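Local coordinates for Galactose/lactose metabolism regulatory protein GAL80 (Saccharomyces cerevisiae, PDB 3BTV) that represses the galactose and lactose metabolic genes of yeast by binding the activator GAL4 and blocking its transcriptional activation when no inducing sugar is present, at residues Ile21-Val26 / Ser48-Thr53; Ile52-Ser57 / Thr76-Leu81; Arg163-Ile168 / Met224-Phe229; Tyr228-Asn233 / Gln268-Asn273. The protein carries 1 engineered substitution. All coordinates share one frame; numbering follows the deposited sequence.

Contact 1: residues Ile21-Val26 / Ser48-Thr53; sequences IRVGFV and SQFQIT
Ile21-Val26 and Ser48-Thr53 pair in parallel as the first two strands of the Rossmann fold, joined through helix 39-45 in a beta-alpha-beta unit. Gln49 opens the pairing just before its strand begins: its O accepts Ile21 N at 2.6 Å, with the donor standing well above the carbonyl plane. Phe50 follows, paired with Ile21, and their side chains run side by side in the same direction. CE2 of the Phe50 ring meets Ile21 CD1 at 3.5 Å, while Val23 CG2 reaches the ring edge at CD2 (3.8 Å). Phe50 CG is anti to its own carbonyl carbon (chi1 -65°), which turns the ring so that CD2 and CE2 lie against Ile21 and Val23; Tyr372 of helix 363-380 meets it edge-to-face, and His379 of the same helix packs on Ile21. The backbone of Gln51 bonds both ways, N to Ile21 O (2.9 Å) and O from Val23 N (2.7 Å), so it bridges two alternate residues of the first strand as parallel pairing requires. Ile52 returns to the Phe50 face and sets its CA 3.4 Å from Val23 O in a CA-H...O contact. Thr53 ends the run with a longer, more bent bond from N to Val23 O. Its OG1 is held by Thr89 O, and the Arg22 guanidinium pairs with Asp91, whereas the aliphatic parts of the two residues meet: Thr53 CG2 lies 3.8 Å from Arg22 CB.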
loop_
_atom_site.group_PDB
_atom_site.type_symbol
_atom_site.label_atom_id
_atom_site.label_comp_id
_atom_site.label_asym_id
_atom_site.label_seq_id
_atom_site.Cartn_x
_atom_site.Cartn_y
_atom_site.Cartn_z
ATOM N N ILE B 21 -16.548 -21.659 36.415
ATOM C CA ILE B 21 -15.103 -21.645 36.204
ATOM C C ILE B 21 -14.436 -20.697 37.203
ATOM O O ILE B 21 -14.711 -19.497 37.208
ATOM C CB ILE B 21 -14.766 -21.236 34.754
ATOM C CG1 ILE B 21 -15.442 -22.191 33.770
ATOM C CG2 ILE B 21 -13.268 -21.228 34.522
ATOM C CD1 ILE B 21 -15.209 -21.842 32.321
ATOM N N ARG B 22 -13.579 -21.242 38.063
ATOM C CA ARG B 22 -12.918 -20.454 39.105
ATOM C C ARG B 22 -11.704 -19.699 38.561
ATOM O O ARG B 22 -10.760 -20.309 38.055
ATOM C CB ARG B 22 -12.497 -21.350 40.271
ATOM C CG ARG B 22 -13.647 -22.068 40.967
ATOM C CD ARG B 22 -13.130 -22.973 42.075
ATOM N NE ARG B 22 -12.220 -23.996 41.563
ATOM C CZ ARG B 22 -11.462 -24.777 42.327
ATOM N NH1 ARG B 22 -11.496 -24.654 43.647
ATOM N NH2 ARG B 22 -10.667 -25.681 41.773
ATOM N N VAL B 23 -11.724 -18.374 38.687
ATOM C CA VAL B 23 -10.725 -17.527 38.038
ATOM C C VAL B 23 -9.817 -16.756 38.998
ATOM O O VAL B 23 -10.295 -16.027 39.865
ATOM C CB VAL B 23 -11.405 -16.512 37.091
ATOM C CG1 VAL B 23 -10.366 -15.665 36.370
ATOM C CG2 VAL B 23 -12.292 -17.237 36.097
ATOM N N GLY B 24 -8.506 -16.913 38.815
ATOM C CA GLY B 24 -7.502 -16.148 39.539
ATOM C C GLY B 24 -6.939 -15.036 38.665
ATOM O O GLY B 24 -6.518 -15.270 37.533
ATOM N N PHE B 25 -6.914 -13.821 39.199
ATOM C CA PHE B 25 -6.596 -12.657 38.385
ATOM C C PHE B 25 -5.352 -11.882 38.833
ATOM O O PHE B 25 -5.235 -11.470 39.993
ATOM C CB PHE B 25 -7.796 -11.724 38.352
ATOM C CG PHE B 25 -8.059 -11.150 37.007
ATOM C CD1 PHE B 25 -7.335 -10.065 36.555
ATOM C CD2 PHE B 25 -9.018 -11.708 36.184
ATOM C CE1 PHE B 25 -7.568 -9.536 35.308
ATOM C CE2 PHE B 25 -9.254 -11.191 34.935
ATOM C CZ PHE B 25 -8.533 -10.100 34.494
ATOM N N VAL B 26 -4.430 -11.687 37.899
ATOM C CA VAL B 26 -3.295 -10.799 38.109
ATOM C C VAL B 26 -3.450 -9.560 37.231
ATOM O O VAL B 26 -3.398 -9.652 36.002
ATOM C CB VAL B 26 -1.967 -11.475 37.735
ATOM C CG1 VAL B 26 -0.805 -10.542 38.041
ATOM C CG2 VAL B 26 -1.801 -12.787 38.481
ATOM N N SER B 48 -22.497 -16.867 36.025
ATOM C CA SER B 48 -22.743 -18.296 36.151
ATOM C C SER B 48 -21.500 -19.092 35.781
ATOM O O SER B 48 -21.003 -19.897 36.574
ATOM C CB SER B 48 -23.908 -18.712 35.255
ATOM O OG SER B 48 -25.025 -17.867 35.460
ATOM N N GLN B 49 -20.997 -18.847 34.574
ATOM C CA GLN B 49 -19.881 -19.610 34.029
ATOM C C GLN B 49 -18.531 -19.273 34.657
ATOM O O GLN B 49 -17.597 -20.069 34.577
ATOM C CB GLN B 49 -19.790 -19.424 32.512
ATOM C CG GLN B 49 -21.001 -19.904 31.738
ATOM C CD GLN B 49 -21.944 -18.777 31.380
ATOM O OE1 GLN B 49 -22.344 -18.635 30.225
ATOM N NE2 GLN B 49 -22.298 -17.961 32.367
ATOM N N PHE B 50 -18.426 -18.096 35.269
ATOM C CA PHE B 50 -17.156 -17.655 35.840
ATOM C C PHE B 50 -17.306 -17.046 37.226
ATOM O O PHE B 50 -18.264 -16.324 37.501
ATOM C CB PHE B 50 -16.487 -16.630 34.924
ATOM C CG PHE B 50 -16.075 -17.176 33.584
ATOM C CD1 PHE B 50 -16.863 -16.962 32.461
ATOM C CD2 PHE B 50 -14.893 -17.883 33.442
ATOM C CE1 PHE B 50 -16.489 -17.453 31.221
ATOM C CE2 PHE B 50 -14.508 -18.374 32.208
ATOM C CZ PHE B 50 -15.306 -18.158 31.095
ATOM N N GLN B 51 -16.338 -17.329 38.090
ATOM C CA GLN B 51 -16.273 -16.707 39.402
ATOM C C GLN B 51 -14.831 -16.387 39.785
ATOM O O GLN B 51 -13.944 -17.231 39.662
ATOM C CB GLN B 51 -16.913 -17.610 40.459
ATOM C CG GLN B 51 -18.409 -17.405 40.629
ATOM C CD GLN B 51 -18.760 -15.973 40.983
ATOM O OE1 GLN B 51 -18.955 -15.133 40.104
ATOM N NE2 GLN B 51 -18.846 -15.688 42.278
ATOM N N ILE B 52 -14.606 -15.163 40.251
ATOM C CA ILE B 52 -13.283 -14.742 40.698
ATOM C C ILE B 52 -13.019 -15.194 42.130
ATOM O O ILE B 52 -13.518 -14.596 43.084
ATOM C CB ILE B 52 -13.120 -13.214 40.585
ATOM C CG1 ILE B 52 -13.096 -12.794 39.109
ATOM C CG2 ILE B 52 -11.856 -12.753 41.280
ATOM C CD1 ILE B 52 -13.009 -11.290 38.898
ATOM N N THR B 53 -12.225 -16.250 42.274
ATOM C CA THR B 53 -11.961 -16.835 43.581
ATOM C C THR B 53 -10.598 -16.429 44.133
ATOM O O THR B 53 -10.300 -16.659 45.303
ATOM C CB THR B 53 -12.032 -18.372 43.529
ATOM O OG1 THR B 53 -10.951 -18.874 42.732
ATOM C CG2 THR B 53 -13.360 -18.827 42.937
#

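Contact 2: residues Ile52-Ser57 / Thr76-Leu81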
loop_
_atom_site.group_PDB
_atom_site.type_symbol
_atom_site.label_atom_id
_atom_site.label_comp_id
_atom_site.label_asym_id
_atom_site.label_seq_id
_atom_site.Cartn_x
_atom_site.Cartn_y
_atom_site.Cartn_z
ATOM N N ILE B 52 -14.606 -15.163 40.251
ATOM C CA ILE B 52 -13.283 -14.742 40.698
ATOM C C ILE B 52 -13.019 -15.194 42.130
ATOM O O ILE B 52 -13.518 -14.596 43.084
ATOM C CB ILE B 52 -13.120 -13.214 40.585
ATOM C CG1 ILE B 52 -13.096 -12.794 39.109
ATOM C CG2 ILE B 52 -11.856 -12.753 41.280
ATOM C CD1 ILE B 52 -13.009 -11.290 38.898
ATOM N N THR B 53 -12.225 -16.250 42.274
ATOM C CA THR B 53 -11.961 -16.835 43.581
ATOM C C THR B 53 -10.598 -16.429 44.133
ATOM O O THR B 53 -10.300 -16.659 45.303
ATOM C CB THR B 53 -12.032 -18.372 43.529
ATOM O OG1 THR B 53 -10.951 -18.874 42.732
ATOM C CG2 THR B 53 -13.360 -18.827 42.937
ATOM N N ALA B 54 -9.770 -15.831 43.287
ATOM C CA ALA B 54 -8.433 -15.426 43.702
ATOM C C ALA B 54 -8.018 -14.132 43.019
ATOM O O ALA B 54 -8.526 -13.790 41.953
ATOM C CB ALA B 54 -7.436 -16.523 43.403
ATOM N N LEU B 55 -7.080 -13.418 43.633
ATOM C CA LEU B 55 -6.645 -12.127 43.114
ATOM C C LEU B 55 -5.254 -11.853 43.658
ATOM O O LEU B 55 -4.988 -12.122 44.829
ATOM C CB LEU B 55 -7.604 -11.035 43.589
ATOM C CG LEU B 55 -8.032 -9.950 42.610
ATOM C CD1 LEU B 55 -8.903 -10.551 41.530
ATOM C CD2 LEU B 55 -8.776 -8.839 43.333
ATOM N N TYR B 56 -4.364 -11.322 42.827
ATOM C CA TYR B 56 -3.025 -10.995 43.313
ATOM C C TYR B 56 -2.419 -9.749 42.691
ATOM O O TYR B 56 -2.610 -9.469 41.517
ATOM C CB TYR B 56 -2.054 -12.162 43.121
ATOM C CG TYR B 56 -0.607 -11.752 43.287
ATOM C CD1 TYR B 56 -0.031 -11.652 44.550
ATOM C CD2 TYR B 56 0.179 -11.443 42.183
ATOM C CE1 TYR B 56 1.292 -11.267 44.710
ATOM C CE2 TYR B 56 1.502 -11.056 42.333
ATOM C CZ TYR B 56 2.054 -10.972 43.600
ATOM O OH TYR B 56 3.366 -10.589 43.751
ATOM N N SER B 57 -1.672 -9.016 43.505
ATOM C CA SER B 57 -0.842 -7.920 43.027
ATOM C C SER B 57 0.223 -7.633 44.083
ATOM O O SER B 57 0.080 -8.044 45.239
ATOM C CB SER B 57 -1.685 -6.672 42.740
ATOM O OG SER B 57 -2.264 -6.152 43.922
ATOM N N THR B 76 -10.220 -14.267 47.443
ATOM C CA THR B 76 -9.296 -14.001 48.532
ATOM C C THR B 76 -8.021 -13.394 47.961
ATOM O O THR B 76 -7.538 -13.828 46.916
ATOM C CB THR B 76 -8.968 -15.283 49.322
ATOM O OG1 THR B 76 -8.458 -16.281 48.429
ATOM C CG2 THR B 76 -10.220 -15.820 49.997
ATOM N N ALA B 77 -7.485 -12.388 48.645
ATOM C CA ALA B 77 -6.298 -11.676 48.174
ATOM C C ALA B 77 -5.003 -12.336 48.645
ATOM O O ALA B 77 -4.623 -12.219 49.812
ATOM C CB ALA B 77 -6.341 -10.221 48.619
ATOM N N PHE B 78 -4.322 -13.018 47.730
ATOM C CA PHE B 78 -3.085 -13.722 48.066
ATOM C C PHE B 78 -1.912 -12.764 48.237
ATOM O O PHE B 78 -1.822 -11.754 47.537
ATOM C CB PHE B 78 -2.770 -14.800 47.028
ATOM C CG PHE B 78 -3.717 -15.967 47.068
ATOM C CD1 PHE B 78 -5.041 -15.818 46.681
ATOM C CD2 PHE B 78 -3.287 -17.210 47.503
ATOM C CE1 PHE B 78 -5.917 -16.888 46.723
ATOM C CE2 PHE B 78 -4.160 -18.285 47.548
ATOM C CZ PHE B 78 -5.476 -18.123 47.159
ATOM N N PRO B 79 -1.011 -13.088 49.178
ATOM C CA PRO B 79 0.114 -12.239 49.581
ATOM C C PRO B 79 1.274 -12.329 48.604
ATOM O O PRO B 79 1.895 -11.315 48.282
ATOM C CB PRO B 79 0.550 -12.844 50.928
ATOM C CG PRO B 79 -0.450 -13.937 51.243
ATOM C CD PRO B 79 -1.038 -14.344 49.941
ATOM N N THR B 80 1.564 -13.544 48.152
ATOM C CA THR B 80 2.696 -13.783 47.268
ATOM C C THR B 80 2.227 -14.391 45.957
ATOM O O THR B 80 1.131 -14.948 45.876
ATOM C CB THR B 80 3.705 -14.753 47.910
ATOM O OG1 THR B 80 3.090 -16.036 48.087
ATOM C CG2 THR B 80 4.154 -14.230 49.261
ATOM N N LEU B 81 3.058 -14.284 44.929
ATOM C CA LEU B 81 2.752 -14.928 43.661
ATOM C C LEU B 81 2.724 -16.435 43.888
ATOM O O LEU B 81 1.927 -17.155 43.288
ATOM C CB LEU B 81 3.799 -14.566 42.607
ATOM C CG LEU B 81 3.537 -15.054 41.177
ATOM C CD1 LEU B 81 2.219 -14.504 40.650
ATOM C CD2 LEU B 81 4.691 -14.681 40.246
#
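Backbone bonds join Thr53 to Thr76 and Leu55 to Phe78, adding strand 76-78 in parallel to the outer side of strand 50-56 at the margin of the Rossmann sheet. Helix 60-69 links the two strands in a beta-alpha-beta unit. Thr76 N reaches Thr53 O at 3.2 Å from well above the carbonyl plane, and Leu55 N makes only a weak bond to Thr76 O. Phe78 N is aligned differently, lying almost on the extension of the Leu55 C=O bond at 3.1 Å. The short strand is thus held by three backbone bonds, one of them weak.

Apolar contacts lie on both sides of the sheet. On the side of Ala54 and Phe78, Ala54 CB meets Phe78 CE1 at 3.7 Å, and Phe84 of helix 81-86 packs on Ala54. On the other side Leu55 and Ala77 both rest on helix 60-69.

Packing round the Tyr56 ring closes the contact beyond the strand. The Tyr56 side chain extends with CG anti to the backbone N (chi1 166°), carrying its ring against the turn that leads into helix 81-86. Phe78 O and Pro79 O lie at the ring edge, in plane; Phe78 O is 3.5 Å from Tyr56 CD1. Leu81 CA sits over one ring face, displaced toward the rim. The Leu81 side chain crosses that of Tyr56 nearly at a right angle, with CD1 3.9 Å from Tyr56 CE2.

Contact 3: residues Arg163-Ile168 / Met224-Phe229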
loop_
_atom_site.group_PDB
_atom_site.type_symbol
_atom_site.label_atom_id
_atom_site.label_comp_id
_atom_site.label_asym_id
_atom_site.label_seq_id
_atom_site.Cartn_x
_atom_site.Cartn_y
_atom_site.Cartn_z
ATOM N N ARG B 163 -18.327 -12.235 10.441
ATOM C CA ARG B 163 -19.178 -12.089 9.253
ATOM C C ARG B 163 -18.318 -12.059 7.980
ATOM O O ARG B 163 -18.609 -12.750 7.005
ATOM C CB ARG B 163 -20.045 -10.825 9.335
ATOM C CG ARG B 163 -21.305 -10.972 10.196
ATOM C CD ARG B 163 -22.537 -11.365 9.368
ATOM N NE ARG B 163 -23.782 -11.285 10.142
ATOM C CZ ARG B 163 -25.007 -11.317 9.618
ATOM N NH1 ARG B 163 -25.174 -11.422 8.306
ATOM N NH2 ARG B 163 -26.073 -11.240 10.408
ATOM N N ALA B 164 -17.244 -11.278 7.990
ATOM C CA ALA B 164 -16.355 -11.241 6.819
ATOM C C ALA B 164 -15.770 -12.630 6.509
ATOM O O ALA B 164 -15.751 -13.082 5.339
ATOM C CB ALA B 164 -15.257 -10.225 7.018
ATOM N N LYS B 165 -15.297 -13.306 7.556
ATOM C CA LYS B 165 -14.721 -14.643 7.411
ATOM C C LYS B 165 -15.748 -15.597 6.793
ATOM O O LYS B 165 -15.418 -16.400 5.919
ATOM C CB LYS B 165 -14.286 -15.193 8.768
ATOM C CG LYS B 165 -13.551 -16.561 8.704
ATOM C CD LYS B 165 -12.998 -16.924 10.093
ATOM C CE LYS B 165 -12.475 -18.355 10.179
ATOM N NZ LYS B 165 -11.400 -18.653 9.212
ATOM N N GLU B 166 -16.991 -15.507 7.268
ATOM C CA GLU B 166 -18.061 -16.377 6.783
ATOM C C GLU B 166 -18.298 -16.130 5.304
ATOM O O GLU B 166 -18.343 -17.072 4.519
ATOM C CB GLU B 166 -19.360 -16.161 7.572
ATOM C CG GLU B 166 -19.296 -16.698 8.997
ATOM C CD GLU B 166 -20.509 -16.323 9.841
ATOM O OE1 GLU B 166 -21.408 -15.622 9.329
ATOM O OE2 GLU B 166 -20.554 -16.727 11.025
ATOM N N LEU B 167 -18.422 -14.855 4.925
ATOM C CA LEU B 167 -18.658 -14.503 3.529
ATOM C C LEU B 167 -17.531 -15.011 2.631
ATOM O O LEU B 167 -17.758 -15.613 1.575
ATOM C CB LEU B 167 -18.856 -12.994 3.393
ATOM C CG LEU B 167 -20.192 -12.551 4.018
ATOM C CD1 LEU B 167 -20.276 -11.052 4.249
ATOM C CD2 LEU B 167 -21.398 -13.048 3.182
ATOM N N ILE B 168 -16.306 -14.768 3.054
ATOM C CA ILE B 168 -15.165 -15.221 2.287
ATOM C C ILE B 168 -15.146 -16.736 2.156
ATOM O O ILE B 168 -14.994 -17.255 1.056
ATOM C CB ILE B 168 -13.860 -14.744 2.901
ATOM C CG1 ILE B 168 -13.791 -13.219 2.798
ATOM C CG2 ILE B 168 -12.672 -15.410 2.211
ATOM C CD1 ILE B 168 -12.673 -12.604 3.634
ATOM N N MET B 224 -9.348 -14.108 8.730
ATOM C CA MET B 224 -10.491 -13.923 7.818
ATOM C C MET B 224 -10.291 -14.596 6.465
ATOM O O MET B 224 -11.242 -15.072 5.861
ATOM C CB MET B 224 -10.728 -12.431 7.555
ATOM C CG MET B 224 -11.405 -11.691 8.670
ATOM S SD MET B 224 -11.749 -9.991 8.165
ATOM C CE MET B 224 -10.092 -9.306 7.955
ATOM N N THR B 225 -9.055 -14.597 5.971
ATOM C CA THR B 225 -8.783 -15.166 4.674
ATOM C C THR B 225 -8.379 -16.622 4.817
ATOM O O THR B 225 -8.175 -17.317 3.832
ATOM C CB THR B 225 -7.656 -14.401 3.934
ATOM O OG1 THR B 225 -6.425 -14.523 4.666
ATOM C CG2 THR B 225 -8.020 -12.922 3.774
ATOM N N SER B 226 -8.263 -17.087 6.052
ATOM C CA SER B 226 -7.778 -18.445 6.308
ATOM C C SER B 226 -6.470 -18.734 5.567
ATOM O O SER B 226 -6.341 -19.766 4.917
ATOM C CB SER B 226 -8.821 -19.491 5.895
ATOM O OG SER B 226 -10.032 -19.329 6.613
ATOM N N SER B 227 -5.506 -17.827 5.649
ATOM C CA SER B 227 -4.194 -18.081 5.052
ATOM C C SER B 227 -3.103 -17.415 5.858
ATOM O O SER B 227 -3.314 -16.332 6.405
ATOM C CB SER B 227 -4.125 -17.551 3.616
ATOM O OG SER B 227 -2.863 -17.868 3.040
ATOM N N TYR B 228 -1.940 -18.062 5.938
ATOM C CA TYR B 228 -0.727 -17.403 6.411
ATOM C C TYR B 228 0.029 -16.789 5.232
ATOM O O TYR B 228 -0.325 -16.994 4.073
ATOM C CB TYR B 228 0.195 -18.389 7.153
ATOM C CG TYR B 228 -0.444 -18.974 8.392
ATOM C CD1 TYR B 228 -0.775 -20.319 8.460
ATOM C CD2 TYR B 228 -0.748 -18.171 9.482
ATOM C CE1 TYR B 228 -1.377 -20.852 9.593
ATOM C CE2 TYR B 228 -1.344 -18.691 10.611
ATOM C CZ TYR B 228 -1.659 -20.032 10.660
ATOM O OH TYR B 228 -2.258 -20.540 11.786
ATOM N N PHE B 229 1.085 -16.044 5.541
ATOM C CA PHE B 229 1.886 -15.410 4.498
ATOM C C PHE B 229 2.945 -16.347 3.950
ATOM O O PHE B 229 3.441 -17.200 4.664
ATOM C CB PHE B 229 2.549 -14.141 5.025
ATOM C CG PHE B 229 1.615 -12.990 5.134
ATOM C CD1 PHE B 229 0.892 -12.784 6.295
ATOM C CD2 PHE B 229 1.430 -12.129 4.066
ATOM C CE1 PHE B 229 0.009 -11.725 6.392
ATOM C CE2 PHE B 229 0.542 -11.056 4.159
ATOM C CZ PHE B 229 -0.164 -10.864 5.324
#
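Met224, Lys165 and Ile168 carry most of this junction, where helix 159-169 meets the C-terminal end of helix 209-225 in the C-terminal domain. The nearest CA atoms are those of Lys165 and Met224, 4.3 Å apart, so the helices are very near each other here.

Met224 has the most surface buried. Its side chain runs out past Ala164, with SD 3.7 Å from Ala164 CB, and packs against Leu308; Ala164 and Ile168 rest on Leu306 of the same strand, 305-310. The two helices therefore lie together on one face of the mixed sheet.

Lys165 lies alongside the helix end. CG is anti to the backbone N (chi1 -175°) and the chain stays extended until a bend at its last torsion, so CG passes 4.0 Å from Met224 O and NZ arrives 3.0 Å from Ser226 OG. The ammonium group is hydrogen-bonded by Phe397 O and Tyr223 O, and makes cation-pi contacts with the rings of Tyr223 and Phe399.

Ile168, one turn further on, brings CD1 to 3.6 Å from Met224 O. Just beyond Met224, helix 209-225 ends in a Schellman motif with Ser226 as its positive-phi residue.

The buried lysine is thus set among two carbonyl oxygens and two aromatic rings at a helix C-terminus, where the helix dipole would also tend to stabilise its positive charge, while the side chains of Ala164, Ile168 and Met224 supply the apolar part.

Contact 4: residues Tyr228-Asn233 / Gln268-Asn273; sequences YFSRIN and QGTLLN
Phe229 and Leu271 meet where Tyr228-Asn233 and Gln268-Asn273, on strands 229-237 and 264-271, pair antiparallel in the mixed sheet of the C-terminal domain. Leu271 CD2 stands over one face of the Phe229 ring, 3.9 Å from the centroid and 14° off the normal, a CH-pi contact displaced toward the rim. Leu272 CD2 packs 3.7 Å from Ser230 CB.

Backbone bonds hold these groups in register. Leu272 N binds Tyr228 O in the carbonyl plane, and Ser230 N meets Thr270 O at 2.8 Å in a nearly straight bond (175°). The chain turns a corner at Ser230. Thr270 spans it with OG1 set between its backbone N and carbonyl carbon (chi1 55°), giving Arg231 N a weak bond at 3.3 Å, while Thr270 N binds Arg231 O. Past the corner, Asn233 and Gln268 form a hydrogen-bonded pair with two bonds, Asn233 N to Gln268 O at 2.9 Å and Gln268 N to Asn233 O at 3.0 Å.

Further out, Phe267 meets the Phe229 ring edge-to-face, Ile218 and Gln222 of helix 209-225 pack on it, and Gln268 OE1 probably meets the side-chain amide of Asn233 of the second subunit. The contact is thus apolar on the helix side, at Phe229 and Leu271, and polar at Gln268, where a buried amide probably finds its partner across the boundary with that subunit.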
loop_
_atom_site.group_PDB
_atom_site.type_symbol
_atom_site.label_atom_id
_atom_site.label_comp_id
_atom_site.label_asym_id
_atom_site.label_seq_id
_atom_site.Cartn_x
_atom_site.Cartn_y
_atom_site.Cartn_z
ATOM N N TYR B 228 -1.940 -18.062 5.938
ATOM C CA TYR B 228 -0.727 -17.403 6.411
ATOM C C TYR B 228 0.029 -16.789 5.232
ATOM O O TYR B 228 -0.325 -16.994 4.073
ATOM C CB TYR B 228 0.195 -18.389 7.153
ATOM C CG TYR B 228 -0.444 -18.974 8.392
ATOM C CD1 TYR B 228 -0.775 -20.319 8.460
ATOM C CD2 TYR B 228 -0.748 -18.171 9.482
ATOM C CE1 TYR B 228 -1.377 -20.852 9.593
ATOM C CE2 TYR B 228 -1.344 -18.691 10.611
ATOM C CZ TYR B 228 -1.659 -20.032 10.660
ATOM O OH TYR B 228 -2.258 -20.540 11.786
ATOM N N PHE B 229 1.085 -16.044 5.541
ATOM C CA PHE B 229 1.886 -15.410 4.498
ATOM C C PHE B 229 2.945 -16.347 3.950
ATOM O O PHE B 229 3.441 -17.200 4.664
ATOM C CB PHE B 229 2.549 -14.141 5.025
ATOM C CG PHE B 229 1.615 -12.990 5.134
ATOM C CD1 PHE B 229 0.892 -12.784 6.295
ATOM C CD2 PHE B 229 1.430 -12.129 4.066
ATOM C CE1 PHE B 229 0.009 -11.725 6.392
ATOM C CE2 PHE B 229 0.542 -11.056 4.159
ATOM C CZ PHE B 229 -0.164 -10.864 5.324
ATOM N N SER B 230 3.288 -16.172 2.680
ATOM C CA SER B 230 4.357 -16.932 2.053
ATOM C C SER B 230 5.636 -16.103 2.121
ATOM O O SER B 230 6.663 -16.551 2.632
ATOM C CB SER B 230 3.987 -17.242 0.597
ATOM O OG SER B 230 5.132 -17.482 -0.192
ATOM N N ARG B 231 5.558 -14.876 1.617
ATOM C CA ARG B 231 6.710 -13.981 1.576
ATOM C C ARG B 231 6.313 -12.603 2.086
ATOM O O ARG B 231 5.189 -12.187 1.900
ATOM C CB ARG B 231 7.245 -13.881 0.145
ATOM C CG ARG B 231 7.712 -15.233 -0.421
ATOM C CD ARG B 231 8.351 -15.122 -1.805
ATOM N NE ARG B 231 9.712 -14.591 -1.744
ATOM C CZ ARG B 231 10.654 -14.823 -2.655
ATOM N NH1 ARG B 231 10.390 -15.593 -3.705
ATOM N NH2 ARG B 231 11.863 -14.293 -2.510
ATOM N N ILE B 232 7.237 -11.907 2.736
ATOM C CA ILE B 232 6.981 -10.552 3.190
ATOM C C ILE B 232 8.200 -9.654 3.042
ATOM O O ILE B 232 9.346 -10.113 3.046
ATOM C CB ILE B 232 6.559 -10.517 4.664
ATOM C CG1 ILE B 232 7.692 -11.069 5.533
ATOM C CG2 ILE B 232 5.315 -11.359 4.870
ATOM C CD1 ILE B 232 7.990 -10.272 6.769
ATOM N N ASN B 233 7.938 -8.363 2.934
ATOM C CA ASN B 233 8.969 -7.348 3.050
ATOM C C ASN B 233 8.433 -6.203 3.880
ATOM O O ASN B 233 7.296 -5.771 3.694
ATOM C CB ASN B 233 9.366 -6.794 1.679
ATOM C CG ASN B 233 10.633 -5.938 1.747
ATOM O OD1 ASN B 233 11.746 -6.444 1.609
ATOM N ND2 ASN B 233 10.463 -4.638 1.972
ATOM N N GLN B 268 4.460 -5.318 2.840
ATOM C CA GLN B 268 3.826 -5.905 1.664
ATOM C C GLN B 268 4.174 -7.375 1.641
ATOM O O GLN B 268 5.225 -7.777 2.131
ATOM C CB GLN B 268 4.249 -5.185 0.379
ATOM C CG GLN B 268 5.727 -5.350 0.013
ATOM C CD GLN B 268 6.154 -4.439 -1.137
ATOM O OE1 GLN B 268 7.208 -4.628 -1.761
ATOM N NE2 GLN B 268 5.338 -3.444 -1.414
ATOM N N GLY B 269 3.281 -8.192 1.113
ATOM C CA GLY B 269 3.521 -9.616 1.108
ATOM C C GLY B 269 2.492 -10.384 0.331
ATOM O O GLY B 269 1.568 -9.803 -0.255
ATOM N N THR B 270 2.645 -11.701 0.340
ATOM C CA THR B 270 1.765 -12.577 -0.419
ATOM C C THR B 270 1.174 -13.630 0.503
ATOM O O THR B 270 1.887 -14.218 1.316
ATOM C CB THR B 270 2.540 -13.306 -1.523
ATOM O OG1 THR B 270 3.633 -13.998 -0.930
ATOM C CG2 THR B 270 3.093 -12.326 -2.516
ATOM N N LEU B 271 -0.126 -13.866 0.375
ATOM C CA LEU B 271 -0.774 -14.933 1.119
ATOM C C LEU B 271 -0.439 -16.283 0.488
ATOM O O LEU B 271 -0.486 -16.437 -0.735
ATOM C CB LEU B 271 -2.299 -14.744 1.155
ATOM C CG LEU B 271 -2.812 -13.495 1.872
ATOM C CD1 LEU B 271 -4.342 -13.484 1.864
ATOM C CD2 LEU B 271 -2.277 -13.427 3.296
ATOM N N LEU B 272 -0.118 -17.268 1.328
ATOM C CA LEU B 272 0.155 -18.625 0.847
ATOM C C LEU B 272 -0.948 -19.155 -0.070
ATOM O O LEU B 272 -0.684 -19.697 -1.142
ATOM C CB LEU B 272 0.330 -19.574 2.031
ATOM C CG LEU B 272 1.787 -19.826 2.399
ATOM C CD1 LEU B 272 1.861 -20.602 3.695
ATOM C CD2 LEU B 272 2.512 -20.570 1.259
ATOM N N ASN B 273 -2.192 -18.976 0.352
ATOM C CA ASN B 273 -3.324 -19.434 -0.444
ATOM C C ASN B 273 -3.651 -18.459 -1.563
ATOM O O ASN B 273 -4.294 -17.439 -1.343
ATOM C CB ASN B 273 -4.548 -19.672 0.448
ATOM C CG ASN B 273 -4.325 -20.805 1.453
ATOM O OD1 ASN B 273 -3.399 -21.611 1.308
ATOM N ND2 ASN B 273 -5.173 -20.868 2.474
#

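How the contacts relate
Contacts 1 and 2 are successive steps across one parallel sheet: they share Ile52 and Thr53, their centres lie 11 Å apart, and strand 50-56 stands between strands 21-26 and 76-78. Phe25 extends the first pairing into the second, with probable backbone bonds to Ala54 and Tyr56. Contacts 3 and 4, with centres 14 Å apart, share Tyr228 and Phe229, where helix 209-225 leads into strand 229-237; Ser227 OG probably bonds Asn273 N between them. The two pairs belong to different domains: the centres of contacts 1 and 3 are about 32 Å apart, those of contacts 2 and 4 about 44 Å. Contact 4 alone reaches the second subunit.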